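Local atomic coordinates of tannase (PDB entry 3WA7), a protein that catalyses, as a tannase (EC 3.1.1.20) with the alpha/beta-hydrolase fold, the hydrolysis of galloyl ester bonds in tannins. Residues C204-L209 and I449-D454; R297-S302 and I441-P446; Q305-F308 and D313-K316; S333-S338 and T422-P427; W411-G416 and I428-M433. One frame throughout, in Å; residues are numbered along the deposited sequence. Where two conformers were deposited one is given.

Interaction 1 (C204-L209 and I449-D454). With SO4 (sulfate ion), chain C.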
# COMPACT_ATOMS: atom_id res chain seq x y z
N CYS A 204 0.29 -3.61 4.24
CA CYS A 204 1.27 -2.69 4.84
C CYS A 204 1.43 -1.39 4.06
O CYS A 204 2.53 -1.03 3.65
CB CYS A 204 2.63 -3.38 5.01
SG CYS A 204 3.40 -4.07 3.51
N PRO A 205 0.32 -0.65 3.86
CA PRO A 205 0.40 0.61 3.12
C PRO A 205 1.32 1.63 3.79
O PRO A 205 1.06 2.08 4.90
CB PRO A 205 -1.05 1.08 3.07
CG PRO A 205 -1.63 0.51 4.34
CD PRO A 205 -1.04 -0.88 4.37
N ILE A 206 2.40 1.97 3.10
CA ILE A 206 3.35 2.94 3.62
C ILE A 206 2.83 4.30 3.16
O ILE A 206 3.21 4.80 2.10
CB ILE A 206 4.76 2.68 3.05
CG1 ILE A 206 5.20 1.25 3.39
CG2 ILE A 206 5.75 3.68 3.63
CD1 ILE A 206 5.36 0.98 4.88
N HIS A 207 1.95 4.87 3.97
CA HIS A 207 1.31 6.15 3.67
C HIS A 207 1.39 7.11 4.86
O HIS A 207 2.03 6.81 5.86
CB HIS A 207 -0.15 5.91 3.31
CG HIS A 207 -1.00 5.53 4.49
ND1 HIS A 207 -0.88 4.32 5.13
CD2 HIS A 207 -1.95 6.22 5.16
CE1 HIS A 207 -1.72 4.28 6.16
NE2 HIS A 207 -2.38 5.43 6.19
N ASN A 208 0.73 8.26 4.73
CA ASN A 208 0.73 9.28 5.79
C ASN A 208 2.20 9.59 6.09
O ASN A 208 2.62 9.72 7.25
CB ASN A 208 0.00 8.74 7.03
CG ASN A 208 -0.35 9.84 8.03
OD1 ASN A 208 -0.33 11.02 7.69
ND2 ASN A 208 -0.68 9.44 9.25
N LEU A 209 2.97 9.71 5.02
CA LEU A 209 4.41 9.94 5.09
C LEU A 209 4.88 11.14 5.91
O LEU A 209 5.89 11.05 6.60
CB LEU A 209 4.98 10.02 3.67
CG LEU A 209 4.61 8.84 2.76
CD1 LEU A 209 5.19 9.07 1.37
CD2 LEU A 209 5.14 7.53 3.36
N ILE A 449 3.97 -11.87 10.84
CA ILE A 449 4.04 -11.68 9.40
C ILE A 449 4.96 -10.50 9.16
O ILE A 449 4.77 -9.42 9.72
CB ILE A 449 2.65 -11.40 8.79
CG1 ILE A 449 1.81 -12.68 8.82
CG2 ILE A 449 2.79 -10.91 7.35
CD1 ILE A 449 2.40 -13.80 7.99
N PRO A 450 6.00 -10.69 8.33
CA PRO A 450 6.95 -9.62 8.02
C PRO A 450 6.38 -8.63 7.01
O PRO A 450 5.20 -8.69 6.67
CB PRO A 450 8.14 -10.38 7.46
CG PRO A 450 7.46 -11.46 6.66
CD PRO A 450 6.36 -11.93 7.62
N HIS A 451 7.23 -7.73 6.55
CA HIS A 451 6.85 -6.74 5.56
C HIS A 451 6.60 -7.51 4.26
O HIS A 451 7.54 -7.93 3.60
CB HIS A 451 7.98 -5.73 5.38
CG HIS A 451 7.64 -4.58 4.49
ND1 HIS A 451 6.62 -3.70 4.77
CD2 HIS A 451 8.21 -4.15 3.34
CE1 HIS A 451 6.56 -2.78 3.82
NE2 HIS A 451 7.51 -3.03 2.94
N SER A 452 5.33 -7.69 3.92
CA SER A 452 4.96 -8.44 2.72
C SER A 452 3.47 -8.32 2.45
O SER A 452 2.76 -7.61 3.16
CB SER A 452 5.31 -9.91 2.92
OG SER A 452 4.60 -10.43 4.03
N GLY A 453 2.99 -9.02 1.43
CA GLY A 453 1.58 -8.99 1.10
C GLY A 453 1.12 -10.24 0.37
O GLY A 453 1.92 -11.15 0.14
N ASP A 454 -0.17 -10.29 0.03
CA ASP A 454 -0.75 -11.41 -0.70
C ASP A 454 -0.47 -12.78 -0.08
O ASP A 454 -0.37 -13.78 -0.80
CB ASP A 454 -0.23 -11.40 -2.15
CG ASP A 454 -0.73 -10.21 -2.95
OD1 ASP A 454 -1.09 -9.18 -2.34
OD2 ASP A 454 -0.74 -10.28 -4.20
S SO4 C . 9.36 -2.02 -0.36
O1 SO4 C . 9.36 -2.99 -1.47
O2 SO4 C . 9.22 -2.72 0.92
O3 SO4 C . 10.63 -1.28 -0.37
O4 SO4 C . 8.23 -1.08 -0.53

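Interaction 2 (R297-S302 and I441-P446). With SO4 (sulfate ion), chain B.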
# COMPACT_ATOMS: atom_id res chain seq x y z
N ARG A 297 -1.53 -1.98 21.88
CA ARG A 297 -1.21 -3.12 22.73
C ARG A 297 -2.25 -4.23 22.56
O ARG A 297 -1.92 -5.40 22.40
CB ARG A 297 -1.17 -2.70 24.20
CG ARG A 297 -0.78 -3.83 25.15
CD ARG A 297 -0.93 -3.44 26.63
NE ARG A 297 -0.22 -2.20 26.96
CZ ARG A 297 -0.83 -1.04 27.21
NH1 ARG A 297 -2.15 -0.96 27.16
NH2 ARG A 297 -0.11 0.03 27.50
N GLN A 298 -3.52 -3.84 22.58
CA GLN A 298 -4.61 -4.78 22.45
C GLN A 298 -4.67 -5.47 21.09
O GLN A 298 -5.05 -6.64 20.98
CB GLN A 298 -5.93 -4.06 22.76
CG GLN A 298 -6.04 -3.74 24.24
CD GLN A 298 -6.89 -2.53 24.56
OE1 GLN A 298 -6.97 -2.11 25.71
NE2 GLN A 298 -7.53 -1.96 23.54
N LEU A 299 -4.27 -4.75 20.04
CA LEU A 299 -4.28 -5.32 18.71
C LEU A 299 -3.20 -6.40 18.62
O LEU A 299 -3.39 -7.42 17.97
CB LEU A 299 -4.02 -4.22 17.68
CG LEU A 299 -4.25 -4.56 16.21
CD1 LEU A 299 -5.65 -5.15 16.01
CD2 LEU A 299 -4.09 -3.29 15.39
N LEU A 300 -2.08 -6.17 19.29
CA LEU A 300 -1.00 -7.16 19.29
C LEU A 300 -1.39 -8.37 20.15
O LEU A 300 -1.00 -9.50 19.86
CB LEU A 300 0.30 -6.52 19.79
CG LEU A 300 0.98 -5.69 18.70
CD1 LEU A 300 1.98 -4.71 19.30
CD2 LEU A 300 1.66 -6.62 17.71
N ILE A 301 -2.17 -8.13 21.20
CA ILE A 301 -2.62 -9.23 22.05
C ILE A 301 -3.58 -10.08 21.21
O ILE A 301 -3.52 -11.31 21.24
CB ILE A 301 -3.34 -8.71 23.31
CG1 ILE A 301 -2.31 -8.11 24.28
CG2 ILE A 301 -4.11 -9.86 23.99
CD1 ILE A 301 -2.90 -7.48 25.52
N SER A 302 -4.45 -9.41 20.46
CA SER A 302 -5.41 -10.11 19.62
C SER A 302 -4.68 -10.91 18.53
O SER A 302 -5.09 -12.02 18.19
CB SER A 302 -6.37 -9.11 18.98
OG SER A 302 -7.32 -9.78 18.17
N ILE A 441 -14.64 -1.49 6.79
CA ILE A 441 -13.23 -1.78 6.96
C ILE A 441 -12.96 -3.11 7.65
O ILE A 441 -13.47 -3.39 8.73
CB ILE A 441 -12.52 -0.62 7.75
CG1 ILE A 441 -11.10 -1.03 8.15
CG2 ILE A 441 -13.36 -0.23 8.96
CD1 ILE A 441 -10.16 -1.23 6.97
N ASP A 442 -12.18 -3.95 6.97
CA ASP A 442 -11.79 -5.26 7.48
C ASP A 442 -10.30 -5.07 7.74
O ASP A 442 -9.52 -4.90 6.81
CB ASP A 442 -12.01 -6.33 6.42
CG ASP A 442 -11.66 -7.72 6.91
OD1 ASP A 442 -10.55 -7.89 7.44
OD2 ASP A 442 -12.50 -8.63 6.77
N PHE A 443 -9.92 -5.11 9.01
CA PHE A 443 -8.53 -4.86 9.40
C PHE A 443 -7.94 -5.91 10.32
O PHE A 443 -8.64 -6.49 11.15
CB PHE A 443 -8.48 -3.47 10.06
CG PHE A 443 -7.13 -3.10 10.63
CD1 PHE A 443 -6.01 -3.02 9.82
CD2 PHE A 443 -7.00 -2.78 11.98
CE1 PHE A 443 -4.78 -2.63 10.34
CE2 PHE A 443 -5.78 -2.39 12.51
CZ PHE A 443 -4.66 -2.31 11.69
N ALA A 444 -6.64 -6.15 10.18
CA ALA A 444 -5.94 -7.12 11.02
C ALA A 444 -4.43 -6.93 10.99
O ALA A 444 -3.86 -6.39 10.03
CB ALA A 444 -6.29 -8.54 10.58
N LEU A 445 -3.78 -7.37 12.07
CA LEU A 445 -2.34 -7.30 12.23
C LEU A 445 -1.88 -8.75 12.41
O LEU A 445 -1.58 -9.18 13.52
CB LEU A 445 -1.96 -6.51 13.48
CG LEU A 445 -0.51 -6.10 13.70
CD1 LEU A 445 -0.21 -4.85 12.87
CD2 LEU A 445 -0.29 -5.80 15.17
N PRO A 446 -1.83 -9.53 11.31
CA PRO A 446 -1.42 -10.94 11.31
C PRO A 446 -0.14 -11.25 12.06
O PRO A 446 0.91 -10.67 11.79
CB PRO A 446 -1.30 -11.26 9.81
CG PRO A 446 -2.33 -10.37 9.21
CD PRO A 446 -2.12 -9.07 9.94
S SO4 B . 3.44 -0.88 27.98
O1 SO4 B . 2.71 -2.11 27.64
O2 SO4 B . 4.66 -0.77 27.17
O3 SO4 B . 2.58 0.29 27.75
O4 SO4 B . 3.82 -0.93 29.41

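Interaction 3 (Q305-F308 and D313-K316)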
# COMPACT_ATOMS: atom_id res chain seq x y z
N GLN A 305 -3.24 -13.94 20.15
CA GLN A 305 -4.32 -14.85 20.50
C GLN A 305 -4.75 -15.66 19.29
O GLN A 305 -4.90 -16.88 19.36
CB GLN A 305 -5.52 -14.08 21.04
CG GLN A 305 -6.65 -14.97 21.55
CD GLN A 305 -6.27 -15.73 22.80
OE1 GLN A 305 -6.03 -15.13 23.85
NE2 GLN A 305 -6.21 -17.06 22.70
N THR A 306 -4.97 -14.97 18.17
CA THR A 306 -5.40 -15.61 16.94
C THR A 306 -4.43 -16.69 16.48
O THR A 306 -4.84 -17.77 16.06
CB THR A 306 -5.58 -14.57 15.82
OG1 THR A 306 -6.64 -13.68 16.18
CG2 THR A 306 -5.90 -15.24 14.49
N ALA A 307 -3.13 -16.39 16.56
CA ALA A 307 -2.11 -17.35 16.16
C ALA A 307 -2.06 -18.52 17.12
O ALA A 307 -1.99 -19.68 16.71
CB ALA A 307 -0.75 -16.66 16.09
N PHE A 308 -2.09 -18.22 18.41
CA PHE A 308 -2.05 -19.25 19.45
C PHE A 308 -3.24 -20.20 19.28
O PHE A 308 -3.10 -21.42 19.41
CB PHE A 308 -2.08 -18.57 20.83
CG PHE A 308 -1.87 -19.51 21.98
CD1 PHE A 308 -0.81 -20.41 21.99
CD2 PHE A 308 -2.71 -19.47 23.09
CE1 PHE A 308 -0.59 -21.26 23.07
CE2 PHE A 308 -2.50 -20.31 24.18
CZ PHE A 308 -1.43 -21.20 24.17
N ASP A 313 3.16 -21.48 18.07
CA ASP A 313 3.88 -21.31 19.33
C ASP A 313 4.22 -19.83 19.40
O ASP A 313 5.10 -19.35 18.69
CB ASP A 313 5.17 -22.14 19.32
CG ASP A 313 5.94 -22.05 20.63
OD1 ASP A 313 5.56 -21.23 21.49
OD2 ASP A 313 6.92 -22.80 20.80
N ILE A 314 3.52 -19.09 20.26
CA ILE A 314 3.77 -17.66 20.37
C ILE A 314 4.90 -17.27 21.31
O ILE A 314 5.08 -16.10 21.63
CB ILE A 314 2.48 -16.90 20.76
CG1 ILE A 314 1.93 -17.41 22.09
CG2 ILE A 314 1.45 -17.05 19.65
CD1 ILE A 314 0.81 -16.56 22.65
N HIS A 315 5.65 -18.27 21.77
CA HIS A 315 6.79 -18.00 22.64
C HIS A 315 7.95 -17.78 21.67
O HIS A 315 8.64 -18.72 21.28
CB HIS A 315 7.08 -19.20 23.55
CG HIS A 315 8.25 -19.01 24.46
ND1 HIS A 315 9.56 -19.01 24.01
CD2 HIS A 315 8.33 -18.81 25.80
CE1 HIS A 315 10.38 -18.83 25.03
NE2 HIS A 315 9.66 -18.70 26.13
N LYS A 316 8.12 -16.53 21.25
CA LYS A 316 9.16 -16.16 20.31
C LYS A 316 9.62 -14.76 20.67
O LYS A 316 10.82 -14.53 20.89
CB LYS A 316 8.60 -16.19 18.88
CG LYS A 316 9.63 -15.92 17.80
CD LYS A 316 9.05 -16.17 16.41
CE LYS A 316 10.08 -15.84 15.34
NZ LYS A 316 9.56 -16.14 13.97

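Interaction 4 (S333-S338 and T422-P427). With SO4 (sulfate ion), chain B.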
# COMPACT_ATOMS: atom_id res chain seq x y z
N SER A 333 6.46 -2.35 25.32
CA SER A 333 7.84 -1.91 25.19
C SER A 333 8.76 -3.11 25.04
O SER A 333 9.70 -3.09 24.24
CB SER A 333 8.25 -1.07 26.40
OG SER A 333 7.48 0.11 26.48
N ALA A 334 8.49 -4.16 25.81
CA ALA A 334 9.30 -5.37 25.76
C ALA A 334 9.17 -6.04 24.39
O ALA A 334 10.15 -6.49 23.82
CB ALA A 334 8.89 -6.34 26.86
N TYR A 335 7.94 -6.08 23.87
CA TYR A 335 7.70 -6.69 22.57
C TYR A 335 8.46 -5.94 21.48
O TYR A 335 9.12 -6.55 20.63
CB TYR A 335 6.21 -6.69 22.23
CG TYR A 335 5.90 -7.19 20.84
CD1 TYR A 335 6.01 -8.55 20.53
CD2 TYR A 335 5.55 -6.31 19.81
CE1 TYR A 335 5.78 -9.02 19.24
CE2 TYR A 335 5.32 -6.77 18.52
CZ TYR A 335 5.43 -8.12 18.24
OH TYR A 335 5.21 -8.59 16.96
N LEU A 336 8.37 -4.62 21.50
CA LEU A 336 9.04 -3.80 20.50
C LEU A 336 10.56 -3.97 20.53
O LEU A 336 11.20 -4.01 19.48
CB LEU A 336 8.66 -2.33 20.69
CG LEU A 336 7.16 -2.11 20.44
CD1 LEU A 336 6.75 -0.71 20.84
CD2 LEU A 336 6.86 -2.37 18.96
N LYS A 337 11.13 -4.07 21.72
CA LYS A 337 12.57 -4.25 21.84
C LYS A 337 12.94 -5.62 21.27
O LYS A 337 13.98 -5.78 20.62
CB LYS A 337 12.99 -4.17 23.31
CG LYS A 337 14.48 -4.37 23.55
CD LYS A 337 14.83 -4.24 25.03
CE LYS A 337 16.31 -4.46 25.27
NZ LYS A 337 16.65 -4.39 26.72
N SER A 338 12.08 -6.60 21.51
CA SER A 338 12.29 -7.96 21.04
C SER A 338 12.17 -8.02 19.51
O SER A 338 12.95 -8.68 18.84
CB SER A 338 11.26 -8.90 21.68
OG SER A 338 11.49 -10.25 21.32
N THR A 422 7.13 0.60 9.10
CA THR A 422 6.44 1.80 9.55
C THR A 422 5.74 1.40 10.84
O THR A 422 5.48 0.22 11.07
CB THR A 422 5.42 2.33 8.50
OG1 THR A 422 5.03 3.66 8.85
CG2 THR A 422 4.19 1.44 8.44
N SER A 423 5.45 2.37 11.70
CA SER A 423 4.78 2.08 12.96
C SER A 423 3.40 1.46 12.78
O SER A 423 2.70 1.75 11.81
CB SER A 423 4.63 3.35 13.80
OG SER A 423 3.81 3.11 14.93
N PHE A 424 3.03 0.60 13.72
CA PHE A 424 1.72 -0.05 13.71
C PHE A 424 0.65 1.03 13.78
O PHE A 424 -0.47 0.84 13.33
CB PHE A 424 1.58 -0.97 14.92
CG PHE A 424 2.56 -2.10 14.94
CD1 PHE A 424 3.42 -2.27 16.02
CD2 PHE A 424 2.63 -3.00 13.88
CE1 PHE A 424 4.35 -3.32 16.04
CE2 PHE A 424 3.55 -4.04 13.89
CZ PHE A 424 4.40 -4.21 14.97
N ALA A 425 1.01 2.17 14.37
CA ALA A 425 0.08 3.29 14.51
C ALA A 425 -0.44 3.79 13.17
O ALA A 425 -1.59 4.23 13.07
CB ALA A 425 0.75 4.44 15.25
N ILE A 426 0.40 3.72 12.14
CA ILE A 426 0.01 4.18 10.81
C ILE A 426 -1.21 3.43 10.23
O ILE A 426 -2.20 4.06 9.88
CB ILE A 426 1.22 4.10 9.84
CG1 ILE A 426 2.27 5.15 10.26
CG2 ILE A 426 0.78 4.32 8.40
CD1 ILE A 426 1.77 6.59 10.20
N PRO A 427 -1.14 2.09 10.12
CA PRO A 427 -2.33 1.41 9.58
C PRO A 427 -3.52 1.48 10.54
O PRO A 427 -4.68 1.48 10.11
CB PRO A 427 -1.84 -0.02 9.34
CG PRO A 427 -0.75 -0.18 10.37
CD PRO A 427 -0.03 1.14 10.31
S SO4 B . 3.44 -0.88 27.98
O1 SO4 B . 2.71 -2.11 27.64
O2 SO4 B . 4.66 -0.77 27.17
O3 SO4 B . 2.58 0.29 27.75
O4 SO4 B . 3.82 -0.93 29.41

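Interaction 5 (W411-G416 and I428-M433)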
# COMPACT_ATOMS: atom_id res chain seq x y z
N TRP A 411 -13.13 -1.45 2.41
CA TRP A 411 -11.68 -1.52 2.61
C TRP A 411 -11.20 -2.75 3.37
O TRP A 411 -11.83 -3.18 4.34
CB TRP A 411 -11.20 -0.29 3.39
CG TRP A 411 -11.51 1.02 2.74
CD1 TRP A 411 -12.75 1.55 2.52
CD2 TRP A 411 -10.57 1.96 2.21
NE1 TRP A 411 -12.63 2.76 1.87
CE2 TRP A 411 -11.31 3.03 1.67
CE3 TRP A 411 -9.17 2.00 2.14
CZ2 TRP A 411 -10.70 4.14 1.07
CZ3 TRP A 411 -8.56 3.10 1.54
CH2 TRP A 411 -9.33 4.15 1.01
N ARG A 412 -10.06 -3.29 2.94
CA ARG A 412 -9.44 -4.43 3.61
C ARG A 412 -7.97 -4.06 3.77
O ARG A 412 -7.24 -3.90 2.79
CB ARG A 412 -9.57 -5.72 2.80
CG ARG A 412 -8.99 -6.93 3.55
CD ARG A 412 -9.30 -8.24 2.82
NE ARG A 412 -8.94 -9.42 3.61
CZ ARG A 412 -7.72 -9.92 3.72
NH1 ARG A 412 -6.70 -9.35 3.09
NH2 ARG A 412 -7.51 -11.00 4.46
N ILE A 413 -7.54 -3.92 5.02
CA ILE A 413 -6.18 -3.54 5.32
C ILE A 413 -5.47 -4.56 6.19
O ILE A 413 -6.06 -5.08 7.15
CB ILE A 413 -6.15 -2.18 6.05
CG1 ILE A 413 -6.88 -1.13 5.22
CG2 ILE A 413 -4.71 -1.77 6.34
CD1 ILE A 413 -7.03 0.20 5.93
N ARG A 414 -4.22 -4.85 5.85
CA ARG A 414 -3.41 -5.80 6.61
C ARG A 414 -2.00 -5.24 6.79
O ARG A 414 -1.46 -4.59 5.90
CB ARG A 414 -3.32 -7.15 5.89
CG ARG A 414 -4.61 -7.96 5.87
CD ARG A 414 -4.96 -8.48 7.26
NE ARG A 414 -6.16 -9.31 7.27
CZ ARG A 414 -7.41 -8.85 7.20
NH1 ARG A 414 -7.64 -7.55 7.11
NH2 ARG A 414 -8.43 -9.70 7.24
N HIS A 415 -1.42 -5.48 7.97
CA HIS A 415 -0.06 -5.06 8.27
C HIS A 415 0.48 -6.11 9.24
O HIS A 415 -0.08 -6.30 10.31
CB HIS A 415 -0.01 -3.68 8.94
CG HIS A 415 1.38 -3.18 9.20
ND1 HIS A 415 2.03 -2.30 8.37
CD2 HIS A 415 2.26 -3.49 10.18
CE1 HIS A 415 3.25 -2.08 8.82
NE2 HIS A 415 3.42 -2.80 9.92
N GLY A 416 1.55 -6.79 8.85
CA GLY A 416 2.11 -7.84 9.70
C GLY A 416 2.57 -7.39 11.07
O GLY A 416 3.14 -6.31 11.22
N ILE A 428 -3.24 1.55 11.84
CA ILE A 428 -4.32 1.63 12.81
C ILE A 428 -5.09 2.95 12.66
O ILE A 428 -6.32 2.97 12.75
CB ILE A 428 -3.78 1.50 14.26
CG1 ILE A 428 -3.26 0.07 14.47
CG2 ILE A 428 -4.87 1.82 15.27
CD1 ILE A 428 -2.50 -0.14 15.77
N ILE A 429 -4.37 4.04 12.42
CA ILE A 429 -5.01 5.34 12.24
C ILE A 429 -5.93 5.29 11.02
O ILE A 429 -7.06 5.79 11.07
CB ILE A 429 -3.96 6.46 12.04
CG1 ILE A 429 -3.27 6.77 13.37
CG2 ILE A 429 -4.64 7.71 11.48
CD1 ILE A 429 -2.08 7.71 13.25
N LEU A 430 -5.46 4.69 9.94
CA LEU A 430 -6.26 4.57 8.73
C LEU A 430 -7.52 3.75 8.99
O LEU A 430 -8.63 4.15 8.63
CB LEU A 430 -5.44 3.92 7.61
CG LEU A 430 -6.17 3.56 6.31
CD1 LEU A 430 -6.81 4.80 5.71
CD2 LEU A 430 -5.19 2.94 5.34
N ALA A 431 -7.35 2.61 9.64
CA ALA A 431 -8.48 1.74 9.95
C ALA A 431 -9.54 2.43 10.81
O ALA A 431 -10.74 2.32 10.54
CB ALA A 431 -7.99 0.47 10.63
N ILE A 432 -9.11 3.13 11.85
CA ILE A 432 -10.07 3.79 12.73
C ILE A 432 -10.73 4.98 12.05
O ILE A 432 -11.93 5.19 12.20
CB ILE A 432 -9.40 4.24 14.04
CG1 ILE A 432 -8.93 3.01 14.82
CG2 ILE A 432 -10.38 5.07 14.88
CD1 ILE A 432 -8.20 3.33 16.11
N MSE A 433 -9.96 5.75 11.28
CA MSE A 433 -10.54 6.90 10.60
C MSE A 433 -11.60 6.43 9.61
O MSE A 433 -12.63 7.07 9.45
CB MSE A 433 -9.46 7.71 9.88
CG MSE A 433 -9.99 9.04 9.37
SE MSE A 433 -8.59 10.21 8.73
CE MSE A 433 -7.37 9.98 10.19

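Interaction 1 (C204-L209 and I449-D454)
With CG of H451 trans to its backbone N (chi1 -174°) and SG of C204 lodged between its own N and carbonyl carbon (chi1 57°), imidazole and thiol are brought together between two loops. The sulfur lies nearest the CE1-ND1 side of the ring, with SG of C204 3.4 Å from CE1 of H451. It approaches obliquely, 43° off the ring normal, 3.9 Å from SG to the ring centroid: a sulfur-aromatic contact. The same SG of C204 also lies 3.6 Å from the backbone O of S452. I206 adds CD1, which stands 4.1 Å from CE1 of H451, its side chain crossing the imidazole at about a right angle. I206 is the centre of an inverse gamma turn, closed by a weak bond from H207 N to P205 O. That oxygen is gripped a second time by ND1 of H207, 3.0 Å away, which reaches it from well above the carbonyl plane.

The polar ends of H451 look elsewhere. ND1 bonds to OD2 of D419, and NE2 to OG of S163, the serine of a probable GxSxG nucleophile elbow; together they have the geometry of the Ser-His-Asp catalytic triad of alpha/beta-hydrolases and probably serve as one. A sulfate, probably from the crystallisation liquor, meets the ring at its edge through a bent, weak hydrogen bond of 2.7 Å from NE2 of H451 to O2, and is also held by S163 OG and G77 N. C204 and I206 thus make sulfur-aromatic and van der Waals contacts, while D419, S163 and the sulfate engage the histidine nitrogens: an anion can reach the NE2 side.

Interaction 2 (R297-S302 and I441-P446)
L299 on helix 297-302 packs against F443 and L445 of the edge strand and the loop after it, a worked example of a leucine filling the angle between two side chains. Its CB is directed at the strand, and the chain leaves it with CG trans to the backbone N (chi1 -168°). CG of L299 then rests 4.1 Å from CB of L445. Of the two methyls, CD2 goes to the aromatic neighbour, 3.5 Å from CE2 of F443 and 3.9 Å from its CZ. This methyl comes obliquely to the ring, and the two side chains cross nearly at right angles.

The next residue, L300, sends CD2 to CD2 of L445. The 3.3 Å between these two methyls is tighter than usual packing, but L445 was deposited in two conformers, so the closeness is doubtful. At the other side of the helix R297 faces away from the strand, its chain bent at chi3 (-53°) to present one guanidinium edge to a sulfate: NE of R297 gives a nearly straight bond of 3.0 Å to O1, and NH2 of R297 one of 2.7 Å to O3. Its NH1 makes a salt bridge with D294, which helps to fix the rotation of the group.

Strand 440-444 is an outermost strand of the large mixed sheet, and helix 291-309 lies against its end. Helix 425-436 supplies I428, which touches both L299 and F443; strand 326-330 lies on L300 through L330, and S303 OG bonds to the backbone O of L445, tying helix to loop.

Interaction 3 (Q305-F308 and D313-K316)
I314 and F308 cross at about a right angle where the chain doubles back just after helix 291-309, and an Asx turn at D313 shapes the returning loop. The isoleucine is the wedge. Its CG1 stands between the backbone N and the carbonyl carbon (chi1 58°), which lets both branches face the helix: CD1 lies 4.0 Å from CB of F308, and CG2 lies 3.9 Å from the backbone N of F308. CG1 completes the grip, 4.1 Å from CD1 of F308. CD1 of I314 arrives obliquely near the root of the ring, 4.0 Å from CG of F308. The preceding residue of the helix contributes a lighter touch, CB of A307 lying 4.2 Å from CG2 of I314.

Other parts of the protein close in on this apolar patch. W447 touches both A307 and I314, and V327 of strand 326-330 also packs on I314, so the isoleucine is buried although D313, H315 and K316 beside it are exposed. Thus the contact joins the last turn of the helix to the loop that leads into strand 320-323. Farther along, NZ of K316 forms a salt bridge with D448. Within the turn, the backbone N of H315 donates to OD1 of D313 over 3.0 Å, meeting the oxygen from 42° above the carboxylate plane.

Interaction 4 (S333-S338 and T422-P427)
F424 meets Y335 and L336 through one ring atom, CE1. On the leucine side, CD2 of L336 lies 4.0 Å from CE1 of F424, at the edge of the phenyl and near its plane, and the two side chains slide past each other in opposite directions. On the tyrosine side, CE2 of Y335 is 4.4 Å from CE1 of F424; the phenylalanine atom sits at the edge of the tyrosine ring near its plane, whereas CE2 comes obliquely to the phenyl. This is a light contact between buried groups, with no stacking of the two rings.

Behind these groups stands a second shell. The phenol of Y335 is fixed by a hydrogen bond from OH to the backbone O of A417, while Y317 packs edge-to-face with its ring. With CG beside its backbone N (chi1 -62°), F424 directs its ring to the tyrosine and leucine from the turn before helix 425-436, which follows the loop carrying D419, the probable triad acid of this alpha/beta-hydrolase fold. S423 caps that helix: its OG accepts from the backbone N of A425 over 3.0 Å, at an N-H...O angle of 157°. OE1 of Q219, on helix 209-220, bonds to both S423 OG and F424 N, so one amide oxygen holds the cap and the base of the phenylalanine together; Q219 also touches L336.

Helix 332-339 is gripped near its start by a sulfate, probably from the crystallisation liquor: S333 N and S333 OG both donate to its O2 over 3.0 Å. L332 N and R293 NE bind the same ion.

Interaction 5 (W411-G416 and I428-M433)
Strand 411-414 runs against helix 428-433 with I413 and A431 nearest, their CA atoms 7.4 Å apart, as I413 and L430 meet between the two. Strand 410-414, helix 425-436 and the neighbouring parallel strand 440-444 form a beta-alpha-beta unit of the alpha/beta-hydrolase sheet, and this contact seats the crossover helix on its first strand. I413 directs its CB at the helix and extends its long branch with CG1 beside the backbone N and CD1 beyond it (chi2 174°). CD1 of I413 carries nearly all of the contact, lying 3.4 Å from CD2 and 3.5 Å from CG of L430; since two conformers of the isoleucine were deposited, this tightness is doubtful. L430, also aimed at the strand, presents its branch point and one methyl. A431 also borders the strand, its N 4.4 Å from CD1 of I413, and is touched by F443 of the next strand; H207 packs on L430 as well.

Alternate residues of the strand face the other way. There R412 and R414 lay their guanidinium groups face on face, CZ of R414 3.4 Å above the R412 plane and offset toward the rim. D456 forms a salt bridge with R412, and D442 with R414, so acids probably balance the stacked cations. The second arginine also turns back on its own strand: NH1 of R414 donates to the backbone O of I413 over 2.9 Å, from 53° above the carbonyl plane.

The five contacts illustrate how chemistry follows place in a fold. Interactions 4 and 5 are wholly buried and apolar, and both use helix 425-436, at its start and along its body. Interaction 2 also reaches the sheet of interaction 5, on the adjoining strand, and is only partly buried; it shares helix 291-309 with interaction 3, which lies farthest from the chain's centre. Interactions 2 and 4 are further linked by L445 packing on F424 and by one sulfate bound to both. Interaction 1, the most central, differs in kind: a sulfur and a methyl group touch the probable triad histidine. T422 of interaction 4 packs on I206, and H415 of interaction 5 on C204.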